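Local coordinates for calcium binding protein (Fasciola hepatica, PDB 5FX0) that probably binds calcium through its EF-hand part, the piece described here being its dynein light chain-like domain, at residues T20-S23 and V24-V28. Residues are numbered along the deposited sequence; the frame is centred on the assembly and turned at random.
Sequences TTMS and VPRQV
S23 meets the first turn of helix 24-40 through its backbone: S23 O accepts from Q27 N at 3.0 Å, with an N-H...O angle of 169°. This is the first i to i+4 bond of the helix, and V28 N to V24 O continues the series. S23 is the N-cap residue. Its OG lies between the backbone N and the carbonyl carbon, a rotation that turns it to R26 N. That capping bond is weak, at 3.5 Å from R26 N to S23 OG. The hydroxyl also lies 3.4 Å from R26 CG and 3.5 Å from P25 CD, so OG touches the first methylenes of R26 and the proline ring carbon next to the backbone N.

Q27 ties the helix back to the loop. Its amide NE2 gives a 2.8 Å hydrogen bond to M22 O. The donor stands above the carbonyl plane, 38° out of it. On the same amide, CD rests 3.5 Å from T20 CG2, so a methyl group packs against the carbon of the amide. The M22 side chain runs roughly perpendicular to that of R26. It bends at chi3 (83°), and its CE touches the methylene part of R26, at CD and CB. T20 OG1 accepts from M22 N, an ST turn where strand 15-20 gives way to the loop.

T21 to S23 link strand 15-20, outermost of this chain's sheet, to helix 24-40. T20 OG1 is also hydrogen-bonded to S87 O, and T21 OG1 to F85 O and S87 N. T21 pairs with S87 through backbone hydrogen bonds as well, and T20 and M22 pack on I88. The capped helix start is thereby joined to strand 87-92, the neighbour of strand 15-20 in the antiparallel sheet.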
ATOM      1  N   THR A  20      -2.404  14.605  -1.466  1.00 40.08           N
ATOM      2  CA  THR A  20      -1.801  14.588  -2.787  1.00 40.62           C
ATOM      3  C   THR A  20      -0.653  15.576  -2.916  1.00 39.80           C
ATOM      4  O   THR A  20      -0.617  16.606  -2.233  1.00 40.03           O
ATOM      5  CB  THR A  20      -2.885  14.825  -3.890  1.00 41.24           C
ATOM      6  OG1 THR A  20      -2.334  14.587  -5.190  1.00 40.98           O
ATOM      7  CG2 THR A  20      -3.439  16.198  -3.843  1.00 40.70           C
ATOM      8  N   THR A  21       0.291  15.245  -3.794  1.00 40.99           N
ATOM      9  CA  THR A  21       1.288  16.205  -4.255  1.00 42.10           C
ATOM     10  C   THR A  21       1.131  16.521  -5.731  1.00 42.82           C
ATOM     11  O   THR A  21       1.996  17.145  -6.288  1.00 47.09           O
ATOM     12  CB  THR A  21       2.733  15.730  -3.987  1.00 41.90           C
ATOM     13  OG1 THR A  21       2.987  14.531  -4.715  1.00 43.10           O
ATOM     14  CG2 THR A  21       2.961  15.496  -2.503  1.00 37.38           C
ATOM     15  N   MET A  22       0.020  16.134  -6.354  1.00 43.68           N
ATOM     16  CA  MET A  22      -0.156  16.329  -7.794  1.00 45.77           C
ATOM     17  C   MET A  22      -0.889  17.617  -8.100  1.00 44.06           C
ATOM     18  O   MET A  22      -1.617  18.160  -7.268  1.00 44.18           O
ATOM     19  CB  MET A  22      -0.919  15.165  -8.424  1.00 47.90           C
ATOM     20  CG  MET A  22      -0.245  13.822  -8.232  1.00 55.55           C
ATOM     21  SD  MET A  22      -1.129  12.508  -9.105  1.00 63.84           S
ATOM     22  CE  MET A  22      -0.436  12.749 -10.745  1.00 67.29           C
ATOM     23  N   SER A  23      -0.712  18.081  -9.330  1.00 43.59           N
ATOM     24  CA  SER A  23      -1.354  19.300  -9.783  1.00 46.09           C
ATOM     25  C   SER A  23      -2.830  19.051  -9.824  1.00 46.83           C
ATOM     26  O   SER A  23      -3.246  17.911 -10.015  1.00 47.72           O
ATOM     27  CB  SER A  23      -0.869  19.673 -11.183  1.00 45.36           C
ATOM     28  OG  SER A  23      -1.253  18.705 -12.150  1.00 43.12           O
ATOM     29  N   VAL A  24      -3.611  20.113  -9.670  1.00 47.97           N
ATOM     30  CA  VAL A  24      -5.058  20.022  -9.772  1.00 51.05           C
ATOM     31  C   VAL A  24      -5.549  19.274 -11.017  1.00 51.49           C
ATOM     32  O   VAL A  24      -6.366  18.372 -10.880  1.00 54.98           O
ATOM     33  CB  VAL A  24      -5.736  21.404  -9.698  1.00 53.61           C
ATOM     34  CG1 VAL A  24      -7.183  21.334 -10.180  1.00 54.03           C
ATOM     35  CG2 VAL A  24      -5.668  21.931  -8.275  1.00 53.11           C
ATOM     36  N   PRO A  25      -5.076  19.642 -12.220  1.00 52.87           N
ATOM     37  CA  PRO A  25      -5.595  18.926 -13.409  1.00 52.24           C
ATOM     38  C   PRO A  25      -5.303  17.422 -13.418  1.00 49.99           C
ATOM     39  O   PRO A  25      -6.105  16.658 -13.939  1.00 52.62           O
ATOM     40  CB  PRO A  25      -4.888  19.616 -14.599  1.00 49.45           C
ATOM     41  CG  PRO A  25      -4.390  20.902 -14.062  1.00 52.01           C
ATOM     42  CD  PRO A  25      -4.111  20.689 -12.596  1.00 53.99           C
ATOM     43  N   ARG A  26      -4.175  16.999 -12.857  1.00 48.65           N
ATOM     44  CA  ARG A  26      -3.887  15.572 -12.763  1.00 49.59           C
ATOM     45  C   ARG A  26      -4.739  14.867 -11.725  1.00 46.23           C
ATOM     46  O   ARG A  26      -5.177  13.748 -11.965  1.00 49.68           O
ATOM     47  CB  ARG A  26      -2.431  15.332 -12.473  1.00 53.93           C
ATOM     48  CG  ARG A  26      -1.554  15.711 -13.635  1.00 63.00           C
ATOM     49  CD  ARG A  26      -0.146  15.227 -13.380  1.00 67.61           C
ATOM     50  NE  ARG A  26       0.797  15.828 -14.295  1.00 69.63           N
ATOM     51  CZ  ARG A  26       2.093  15.554 -14.317  1.00 76.28           C
ATOM     52  NH1 ARG A  26       2.617  14.660 -13.484  1.00 78.55           N
ATOM     53  NH2 ARG A  26       2.868  16.172 -15.200  1.00 88.24           N
ATOM     54  N   GLN A  27      -4.964  15.510 -10.585  1.00 40.89           N
ATOM     55  CA  GLN A  27      -5.882  14.976  -9.576  1.00 42.25           C
ATOM     56  C   GLN A  27      -7.221  14.658 -10.203  1.00 41.67           C
ATOM     57  O   GLN A  27      -7.766  13.605  -9.945  1.00 44.36           O
ATOM     58  CB  GLN A  27      -6.130  15.951  -8.411  1.00 41.27           C
ATOM     59  CG  GLN A  27      -4.914  16.319  -7.570  1.00 43.20           C
ATOM     60  CD  GLN A  27      -5.202  17.483  -6.634  1.00 41.51           C
ATOM     61  OE1 GLN A  27      -6.223  17.505  -5.946  1.00 41.71           O
ATOM     62  NE2 GLN A  27      -4.295  18.429  -6.583  1.00 38.34           N
ATOM     63  N   VAL A  28      -7.752  15.573 -11.011  1.00 44.96           N
ATOM     64  CA  VAL A  28      -9.043  15.371 -11.666  1.00 48.51           C
ATOM     65  C   VAL A  28      -8.977  14.169 -12.626  1.00 48.16           C
ATOM     66  O   VAL A  28      -9.830  13.317 -12.556  1.00 47.88           O
ATOM     67  CB  VAL A  28      -9.551  16.661 -12.387  1.00 52.50           C
ATOM     68  CG1 VAL A  28     -10.806  16.388 -13.234  1.00 51.84           C
ATOM     69  CG2 VAL A  28      -9.858  17.761 -11.370  1.00 53.10           C
TER